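Local coordinates for putative iron-regulated protein A (Parabacteroides distasonis ATCC 8503, PDB 4ECG), which binds calcium ions and is a putative iron-regulated, imelysin-like protein whose suggested metallopeptidase activity is unproven, at residues L101-P106 with G132-D137; N116-I121 with L174-L179; T256-S261 with N350-T355. All coordinates share one frame; numbering follows the deposited sequence.

Contact 1: L101-P106 with G132-D137; sequences LAQLDP and GAVDED. With CA (calcium ion), chain G.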
loop_
_atom_site.group_PDB
_atom_site.type_symbol
_atom_site.label_atom_id
_atom_site.label_comp_id
_atom_site.label_asym_id
_atom_site.label_seq_id
_atom_site.Cartn_x
_atom_site.Cartn_y
_atom_site.Cartn_z
ATOM N N LEU A 101 -3.107 13.775 2.213
ATOM C CA LEU A 101 -3.543 15.152 2.101
ATOM C C LEU A 101 -4.133 15.529 0.728
ATOM O O LEU A 101 -5.079 16.357 0.640
ATOM C CB LEU A 101 -2.372 16.096 2.505
ATOM C CG LEU A 101 -2.087 16.171 4.036
ATOM C CD1 LEU A 101 -0.871 17.055 4.258
ATOM C CD2 LEU A 101 -3.306 16.643 4.891
ATOM N N ALA A 102 -3.580 14.937 -0.335
ATOM C CA ALA A 102 -3.992 15.292 -1.716
ATOM C C ALA A 102 -4.854 14.185 -2.238
ATOM O O ALA A 102 -5.095 14.093 -3.403
ATOM C CB ALA A 102 -2.794 15.526 -2.616
ATOM N N GLN A 103 -5.304 13.324 -1.343
ATOM C CA GLN A 103 -6.302 12.323 -1.682
ATOM C C GLN A 103 -5.784 11.272 -2.659
ATOM O O GLN A 103 -6.571 10.663 -3.341
ATOM C CB GLN A 103 -7.517 12.993 -2.297
ATOM C CG GLN A 103 -8.141 14.091 -1.450
ATOM C CD GLN A 103 -9.091 13.461 -0.500
ATOM O OE1 GLN A 103 -8.659 12.739 0.422
ATOM N NE2 GLN A 103 -10.399 13.629 -0.770
ATOM N N LEU A 104 -4.474 11.028 -2.687
ATOM C CA LEU A 104 -3.920 10.238 -3.757
ATOM C C LEU A 104 -4.099 8.727 -3.532
ATOM O O LEU A 104 -4.182 7.991 -4.488
ATOM C CB LEU A 104 -2.486 10.636 -4.050
ATOM C CG LEU A 104 -2.227 12.095 -4.437
ATOM C CD1 LEU A 104 -0.727 12.319 -4.390
ATOM C CD2 LEU A 104 -2.813 12.506 -5.776
ATOM N N ASP A 105 -4.214 8.268 -2.298
ATOM C CA ASP A 105 -4.502 6.839 -2.019
ATOM C C ASP A 105 -5.828 6.422 -2.702
ATOM O O ASP A 105 -5.854 5.524 -3.538
ATOM C CB ASP A 105 -4.512 6.624 -0.484
ATOM C CG ASP A 105 -4.882 5.196 -0.051
ATOM O OD1 ASP A 105 -4.659 4.214 -0.791
ATOM O OD2 ASP A 105 -5.357 5.043 1.098
ATOM N N PRO A 106 -6.944 7.121 -2.430
ATOM C CA PRO A 106 -8.115 6.681 -3.180
ATOM C C PRO A 106 -8.089 7.017 -4.669
ATOM O O PRO A 106 -8.695 6.310 -5.466
ATOM C CB PRO A 106 -9.276 7.417 -2.464
ATOM C CG PRO A 106 -8.626 8.580 -1.830
ATOM C CD PRO A 106 -7.346 7.986 -1.320
ATOM N N GLY A 132 -12.533 13.449 -12.534
ATOM C CA GLY A 132 -12.811 14.377 -11.413
ATOM C C GLY A 132 -12.089 14.141 -10.081
ATOM O O GLY A 132 -11.344 13.157 -9.906
ATOM N N ALA A 133 -12.332 15.045 -9.134
ATOM C CA ALA A 133 -11.761 14.927 -7.783
ATOM C C ALA A 133 -12.369 13.741 -7.061
ATOM O O ALA A 133 -13.496 13.390 -7.301
ATOM C CB ALA A 133 -11.966 16.203 -6.974
ATOM N N VAL A 134 -11.613 13.158 -6.147
ATOM C CA VAL A 134 -12.111 12.098 -5.304
ATOM C C VAL A 134 -13.369 12.572 -4.552
ATOM O O VAL A 134 -13.370 13.621 -3.967
ATOM C CB VAL A 134 -11.071 11.621 -4.279
ATOM C CG1 VAL A 134 -11.763 10.694 -3.224
ATOM C CG2 VAL A 134 -9.907 10.939 -5.005
ATOM N N ASP A 135 -14.426 11.780 -4.595
ATOM C CA ASP A 135 -15.608 12.013 -3.813
ATOM C C ASP A 135 -16.148 10.696 -3.213
ATOM O O ASP A 135 -16.869 9.937 -3.876
ATOM C CB ASP A 135 -16.650 12.664 -4.713
ATOM C CG ASP A 135 -17.842 13.186 -3.937
ATOM O OD1 ASP A 135 -17.854 13.048 -2.670
ATOM O OD2 ASP A 135 -18.750 13.714 -4.619
ATOM N N GLU A 136 -15.844 10.472 -1.944
ATOM C CA GLU A 136 -15.957 9.159 -1.340
ATOM C C GLU A 136 -17.376 8.746 -1.045
ATOM O O GLU A 136 -17.626 7.561 -0.893
ATOM C CB GLU A 136 -15.148 9.098 -0.047
ATOM C CG GLU A 136 -13.627 9.129 -0.260
ATOM C CD GLU A 136 -12.967 7.743 -0.366
ATOM O OE1 GLU A 136 -13.515 6.851 -1.056
ATOM O OE2 GLU A 136 -11.869 7.570 0.234
ATOM N N ASP A 137 -18.304 9.709 -0.968
ATOM C CA ASP A 137 -19.709 9.404 -0.674
ATOM C C ASP A 137 -20.701 9.447 -1.848
ATOM O O ASP A 137 -21.891 9.501 -1.597
ATOM C CB ASP A 137 -20.215 10.306 0.454
ATOM C CG ASP A 137 -20.252 11.794 0.078
ATOM O OD1 ASP A 137 -20.288 12.154 -1.128
ATOM O OD2 ASP A 137 -20.262 12.600 1.029
HETATM CA CA CA G . -19.503 14.956 -1.719
HETATM O O HOH W 1 -21.320 13.894 -2.986
HETATM O O HOH W 2 -18.284 14.149 -0.079
#

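Contact 2: N116-I121 with L174-L179; sequences NGIEEI and LEYLKL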
loop_
_atom_site.group_PDB
_atom_site.type_symbol
_atom_site.label_atom_id
_atom_site.label_comp_id
_atom_site.label_asym_id
_atom_site.label_seq_id
_atom_site.Cartn_x
_atom_site.Cartn_y
_atom_site.Cartn_z
ATOM N N ASN A 116 -20.807 -1.060 -12.858
ATOM C CA ASN A 116 -21.820 -0.547 -13.788
ATOM C C ASN A 116 -21.435 0.770 -14.483
ATOM O O ASN A 116 -21.680 0.934 -15.669
ATOM C CB ASN A 116 -23.230 -0.420 -13.138
ATOM C CG ASN A 116 -23.863 -1.794 -12.780
ATOM O OD1 ASN A 116 -23.379 -2.881 -13.130
ATOM N ND2 ASN A 116 -24.944 -1.729 -12.078
ATOM N N GLY A 117 -20.849 1.699 -13.750
ATOM C CA GLY A 117 -20.390 2.965 -14.322
ATOM C C GLY A 117 -19.257 2.788 -15.332
ATOM O O GLY A 117 -19.265 3.482 -16.364
ATOM N N ILE A 118 -18.321 1.845 -15.079
ATOM C CA ILE A 118 -17.236 1.554 -16.039
ATOM C C ILE A 118 -17.844 1.083 -17.379
ATOM O O ILE A 118 -17.522 1.590 -18.460
ATOM C CB ILE A 118 -16.232 0.523 -15.480
ATOM C CG1 ILE A 118 -15.512 1.093 -14.249
ATOM C CG2 ILE A 118 -15.192 0.132 -16.550
ATOM C CD1 ILE A 118 -14.703 0.107 -13.417
ATOM N N GLU A 119 -18.768 0.143 -17.291
ATOM C CA GLU A 119 -19.432 -0.422 -18.463
ATOM C C GLU A 119 -20.185 0.663 -19.236
ATOM O O GLU A 119 -20.213 0.676 -20.484
ATOM C CB GLU A 119 -20.390 -1.543 -18.042
ATOM C CG GLU A 119 -20.532 -2.662 -19.066
ATOM C CD GLU A 119 -21.586 -3.697 -18.643
ATOM O OE1 GLU A 119 -21.330 -4.451 -17.662
ATOM O OE2 GLU A 119 -22.678 -3.751 -19.284
ATOM N N GLU A 120 -20.782 1.577 -18.483
ATOM C CA GLU A 120 -21.531 2.664 -19.044
ATOM C C GLU A 120 -20.601 3.598 -19.820
ATOM O O GLU A 120 -20.919 4.018 -20.941
ATOM C CB GLU A 120 -22.270 3.415 -17.935
ATOM C CG GLU A 120 -23.354 4.386 -18.397
ATOM C CD GLU A 120 -23.785 5.316 -17.264
ATOM O OE1 GLU A 120 -24.253 4.817 -16.221
ATOM O OE2 GLU A 120 -23.613 6.540 -17.400
ATOM N N ILE A 121 -19.457 3.922 -19.244
ATOM C CA ILE A 121 -18.514 4.799 -19.921
ATOM C C ILE A 121 -17.972 4.095 -21.210
ATOM O O ILE A 121 -17.828 4.714 -22.258
ATOM C CB ILE A 121 -17.363 5.242 -18.967
ATOM C CG1 ILE A 121 -17.890 6.183 -17.893
ATOM C CG2 ILE A 121 -16.259 5.945 -19.748
ATOM C CD1 ILE A 121 -16.914 6.427 -16.772
ATOM N N LEU A 174 -10.163 0.931 -24.726
ATOM C CA LEU A 174 -8.739 1.198 -24.914
ATOM C C LEU A 174 -8.414 2.634 -24.551
ATOM O O LEU A 174 -7.425 2.913 -23.857
ATOM C CB LEU A 174 -8.298 0.930 -26.361
ATOM C CG LEU A 174 -8.161 -0.581 -26.665
ATOM C CD1 LEU A 174 -8.181 -0.792 -28.166
ATOM C CD2 LEU A 174 -6.913 -1.217 -26.038
ATOM N N GLU A 175 -9.222 3.560 -25.024
ATOM C CA GLU A 175 -9.004 4.936 -24.645
ATOM C C GLU A 175 -9.177 5.109 -23.097
ATOM O O GLU A 175 -8.454 5.878 -22.433
ATOM C CB GLU A 175 -9.927 5.845 -25.453
ATOM C CG GLU A 175 -9.652 7.312 -25.198
ATOM C CD GLU A 175 -8.240 7.797 -25.619
ATOM O OE1 GLU A 175 -7.625 7.162 -26.558
ATOM O OE2 GLU A 175 -7.770 8.832 -25.010
ATOM N N TYR A 176 -10.110 4.348 -22.518
ATOM C CA TYR A 176 -10.363 4.402 -21.087
ATOM C C TYR A 176 -9.072 3.994 -20.365
ATOM O O TYR A 176 -8.557 4.733 -19.558
ATOM C CB TYR A 176 -11.573 3.491 -20.797
ATOM C CG TYR A 176 -12.264 3.653 -19.446
ATOM C CD1 TYR A 176 -11.577 4.071 -18.288
ATOM C CD2 TYR A 176 -13.602 3.341 -19.311
ATOM C CE1 TYR A 176 -12.199 4.137 -17.053
ATOM C CE2 TYR A 176 -14.218 3.441 -18.082
ATOM C CZ TYR A 176 -13.525 3.855 -16.968
ATOM O OH TYR A 176 -14.214 3.983 -15.782
ATOM N N LEU A 177 -8.514 2.843 -20.746
ATOM C CA LEU A 177 -7.254 2.312 -20.230
ATOM C C LEU A 177 -6.116 3.342 -20.313
ATOM O O LEU A 177 -5.316 3.462 -19.374
ATOM C CB LEU A 177 -6.861 1.027 -20.967
ATOM C CG LEU A 177 -5.505 0.355 -20.605
ATOM C CD1 LEU A 177 -5.450 0.022 -19.093
ATOM C CD2 LEU A 177 -5.161 -0.880 -21.494
ATOM N N LYS A 178 -6.025 4.058 -21.417
ATOM C CA LYS A 178 -5.013 5.104 -21.587
ATOM C C LYS A 178 -5.251 6.229 -20.578
ATOM O O LYS A 178 -4.310 6.675 -19.917
ATOM C CB LYS A 178 -5.080 5.684 -22.991
ATOM C CG LYS A 178 -3.941 6.620 -23.393
ATOM C CD LYS A 178 -4.252 7.453 -24.635
ATOM C CE LYS A 178 -3.649 6.931 -25.941
ATOM N NZ LYS A 178 -4.219 7.664 -27.150
ATOM N N LEU A 179 -6.506 6.656 -20.419
ATOM C CA LEU A 179 -6.800 7.785 -19.530
ATOM C C LEU A 179 -6.542 7.452 -18.054
ATOM O O LEU A 179 -5.977 8.255 -17.324
ATOM C CB LEU A 179 -8.226 8.300 -19.742
ATOM C CG LEU A 179 -8.414 9.006 -21.078
ATOM C CD1 LEU A 179 -9.898 9.081 -21.366
ATOM C CD2 LEU A 179 -7.762 10.391 -21.027
#

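Contact 3: T256-S261 with N350-T355; sequences TAWNGS and NNLGDT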
loop_
_atom_site.group_PDB
_atom_site.type_symbol
_atom_site.label_atom_id
_atom_site.label_comp_id
_atom_site.label_asym_id
_atom_site.label_seq_id
_atom_site.Cartn_x
_atom_site.Cartn_y
_atom_site.Cartn_z
ATOM N N THR A 256 -14.806 -13.409 5.662
ATOM C CA THR A 256 -16.123 -13.385 6.324
ATOM C C THR A 256 -17.221 -13.593 5.267
ATOM O O THR A 256 -18.131 -14.422 5.441
ATOM C CB THR A 256 -16.382 -12.072 7.097
ATOM O OG1 THR A 256 -15.356 -11.893 8.061
ATOM C CG2 THR A 256 -17.825 -12.090 7.824
ATOM N N ALA A 257 -17.097 -12.872 4.156
ATOM C CA ALA A 257 -18.056 -12.922 3.054
ATOM C C ALA A 257 -18.133 -14.327 2.496
ATOM O O ALA A 257 -19.219 -14.844 2.280
ATOM C CB ALA A 257 -17.667 -11.911 1.946
ATOM N N TRP A 258 -16.968 -14.946 2.282
ATOM C CA TRP A 258 -16.873 -16.333 1.815
ATOM C C TRP A 258 -17.553 -17.301 2.720
ATOM O O TRP A 258 -18.284 -18.167 2.249
ATOM C CB TRP A 258 -15.422 -16.706 1.667
ATOM C CG TRP A 258 -15.142 -18.134 1.324
ATOM C CD1 TRP A 258 -14.746 -19.131 2.194
ATOM C CD2 TRP A 258 -15.154 -18.776 -0.002
ATOM N NE1 TRP A 258 -14.550 -20.316 1.538
ATOM C CE2 TRP A 258 -14.761 -20.174 0.220
ATOM C CE3 TRP A 258 -15.430 -18.354 -1.284
ATOM C CZ2 TRP A 258 -14.649 -21.094 -0.830
ATOM C CZ3 TRP A 258 -15.301 -19.269 -2.334
ATOM C CH2 TRP A 258 -14.916 -20.612 -2.116
ATOM N N ASN A 259 -17.330 -17.156 4.023
ATOM C CA ASN A 259 -18.005 -18.021 5.011
ATOM C C ASN A 259 -19.545 -17.959 4.971
ATOM O O ASN A 259 -20.177 -18.982 5.085
ATOM C CB ASN A 259 -17.456 -17.809 6.431
ATOM C CG ASN A 259 -16.005 -18.262 6.553
ATOM O OD1 ASN A 259 -15.579 -19.189 5.866
ATOM N ND2 ASN A 259 -15.237 -17.601 7.410
ATOM N N GLY A 260 -20.120 -16.770 4.782
ATOM C CA GLY A 260 -21.541 -16.641 4.546
ATOM C C GLY A 260 -22.015 -17.118 3.164
ATOM O O GLY A 260 -23.209 -17.184 2.954
ATOM N N SER A 261 -21.119 -17.475 2.225
ATOM C CA SER A 261 -21.545 -17.745 0.824
ATOM C C SER A 261 -21.752 -19.225 0.437
ATOM O O SER A 261 -21.685 -20.116 1.268
ATOM C CB SER A 261 -20.519 -17.135 -0.139
ATOM O OG SER A 261 -19.370 -17.993 -0.282
ATOM N N ASN A 350 -8.722 -18.259 -4.622
ATOM C CA ASN A 350 -9.137 -19.663 -4.643
ATOM C C ASN A 350 -8.884 -20.387 -3.364
ATOM O O ASN A 350 -9.065 -21.585 -3.283
ATOM C CB ASN A 350 -8.443 -20.414 -5.797
ATOM C CG ASN A 350 -9.025 -20.067 -7.141
ATOM O OD1 ASN A 350 -10.195 -19.738 -7.250
ATOM N ND2 ASN A 350 -8.212 -20.115 -8.166
ATOM N N ASN A 351 -8.462 -19.683 -2.334
ATOM C CA ASN A 351 -8.079 -20.327 -1.092
ATOM C C ASN A 351 -8.646 -19.596 0.104
ATOM O O ASN A 351 -8.039 -19.575 1.189
ATOM C CB ASN A 351 -6.531 -20.363 -1.022
ATOM C CG ASN A 351 -5.922 -21.352 -2.014
ATOM O OD1 ASN A 351 -5.873 -22.547 -1.734
ATOM N ND2 ASN A 351 -5.476 -20.858 -3.185
ATOM N N LEU A 352 -9.796 -18.973 -0.086
ATOM C CA LEU A 352 -10.444 -18.258 1.013
ATOM C C LEU A 352 -10.882 -19.236 2.103
ATOM O O LEU A 352 -11.035 -18.848 3.239
ATOM C CB LEU A 352 -11.623 -17.410 0.529
ATOM C CG LEU A 352 -11.219 -16.286 -0.424
ATOM C CD1 LEU A 352 -12.461 -15.775 -1.131
ATOM C CD2 LEU A 352 -10.415 -15.149 0.225
ATOM N N GLY A 353 -10.990 -20.514 1.774
ATOM C CA GLY A 353 -11.222 -21.543 2.778
ATOM C C GLY A 353 -9.976 -22.220 3.333
ATOM O O GLY A 353 -10.089 -23.307 3.894
ATOM N N ASP A 354 -8.805 -21.596 3.192
ATOM C CA ASP A 354 -7.544 -22.150 3.716
ATOM C C ASP A 354 -7.334 -21.782 5.192
ATOM O O ASP A 354 -6.367 -21.140 5.537
ATOM C CB ASP A 354 -6.360 -21.664 2.848
ATOM C CG ASP A 354 -5.049 -22.378 3.174
ATOM O OD1 ASP A 354 -5.108 -23.476 3.726
ATOM O OD2 ASP A 354 -3.948 -21.844 2.897
ATOM N N THR A 355 -8.237 -22.239 6.059
ATOM C CA THR A 355 -8.504 -21.620 7.387
ATOM C C THR A 355 -7.318 -21.486 8.312
ATOM O O THR A 355 -7.090 -20.393 8.855
ATOM C CB THR A 355 -9.650 -22.366 8.143
ATOM O OG1 THR A 355 -10.770 -22.440 7.264
ATOM C CG2 THR A 355 -10.100 -21.638 9.445
#

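Contact 1: L101-P106 with G132-D137
With its CG1 anti to the backbone N (chi1 169°), Val134 divides its two methyl branches between Pro106 and Gln103: CG1 meets the proline ring and the amide end of Gln103, CG2 the backbone of Gln103. The chain of Gln103, bent at chi2 (-86°), brings its amide back over the valine, with NE2 4.1 Å from CG1 of Val134. On the other branch, CG2 of Val134 lies 3.7 Å from the carbonyl O of Gln103. The proline ring crosses the valine at about a right angle, CG of Pro106 standing 4.0 Å from CG1 of Val134. Glu136 approaches the same ring, its OE2 3.7 Å from CB of Pro106. No hydrogen bond joins the segments, and the contact lies at the surface; Gln143 and Arg146 also touch Val134. The side chain of Asp135 sets off away from 101-106, and its OD1 binds a calcium ion at 2.7 Å. Two waters also bind the calcium ion, and Asp137, the other protein residue of this site, brings its OD1 to 3.0 Å from it. The water 2.5 Å from the ion also donates to OD2 of Asp135 and OD1 of Asp137, tying the carboxylates together. The loop thus joins apolar packing to a calcium site, while Gln103, at positive phi, ends helix 98-101 as C-prime residue of a Schellman motif and stands at the N-cap position of helix 104-109.

Contact 2: N116-I121 with L174-L179
The hydroxyl of Tyr176 lies between two isoleucines of 116-121, its OH 3.5 Å from CG1 of Ile118 and 3.8 Å from CD1 of Ile121, and is hydrogen-bonded to the backbone carbonyl of Leu145. This is helix-to-helix packing in a predominantly helical, imelysin-like fold: one aromatic side chain of helix 171-196 reaches helix 115-124, where Ile118 and Ile121, three residues apart and so close to one turn, receive it. The contact is buried, and the bond to Leu145 satisfies the polar tip of a ring whose other neighbours in these two segments are hydrocarbon. No hydrogen bond runs directly between the two segments, so their meeting rests on shape and apolar packing.

Tyr176 spans the gap because its CG is anti to the backbone N (chi1 -164°), which sends the ring across toward 116-121, and both isoleucines cross it at about a right angle. In each isoleucine CG2 is the branch that touches the ring carbons, whereas the CG1 arm leads toward the hydroxyl end. The two CG2 methyls approach the ring obliquely. That of Ile118 is 3.8 Å from CE2 of Tyr176, and its CG1 arm continues past the phenol oxygen. Around this trio Met154 of helix 147-155 touches both Ile118 and Tyr176, and Ile130 touches both Tyr176 and Ile121, so a third helix and a loop share in the packing. A pentaethylene glycol, probably from the crystallisation liquor, lies about 4 Å from the side chain of Ile118. Closest among the ring contacts is that of Ile121, whose CG2 sits 3.6 Å from CE2 of Tyr176 and 3.7 Å from CD2 of the same ring.

Contact 3: T256-S261 with N350-T355
Trp258 meets Leu352 from its first side-chain carbon onward: its CB is 4.0 Å from CB of Leu352, and CG, at the root of the indole, comes to 3.7 Å from that same methylene. Holding CG anti to the backbone N (chi1 174°) carries the ring out from helix 239-259 toward the 350-355 loop. There the CB of Leu352 sits over one face of the five-membered ring, 3.8 Å from its centroid and 16° off the normal, a CH-pi contact. Along the benzo side, CE3 of Trp258 is 3.9 Å from CD1 of Leu352. Along the pyrrole side, CD1 of Trp258 passes the carbonyl of Leu352, and NE1 ends 3.6 Å from the backbone N of Gly353, which approaches the ring obliquely. The loop residues Asn351 to Asp354 form a type I beta turn that holds Leu352 and Gly353 beside the indole. Behind the ring, the carbonyl O of Trp258 accepts hydrogen bonds from both N and OG of Ser261, the OG bond 2.8 Å long. With no hydrogen bond between the segments, their cohesion is probably largely dispersive, an aliphatic carbon on an aromatic face, and depends on close fit.

In the fold
Contacts 1 and 2 are interleaved along the chain, since 116-121 falls between the two segments of contact 1, and helix 104-109 is followed directly by helix 115-124. In space their centres are 19 Å apart and their nearest atoms about 9 Å, so they are neighbours that do not touch. Contact 3 comes later in the sequence and lies apart, its centre 31 Å from each of the others. Calcium relates to the three differently: contact 1 includes metal ligands, whereas the side chains of Ile118 in contact 2 and Leu352 in contact 3 stand about 14 and 13 Å from a bound calcium ion. Surface and buried packing are thus combined within one largely helical fold.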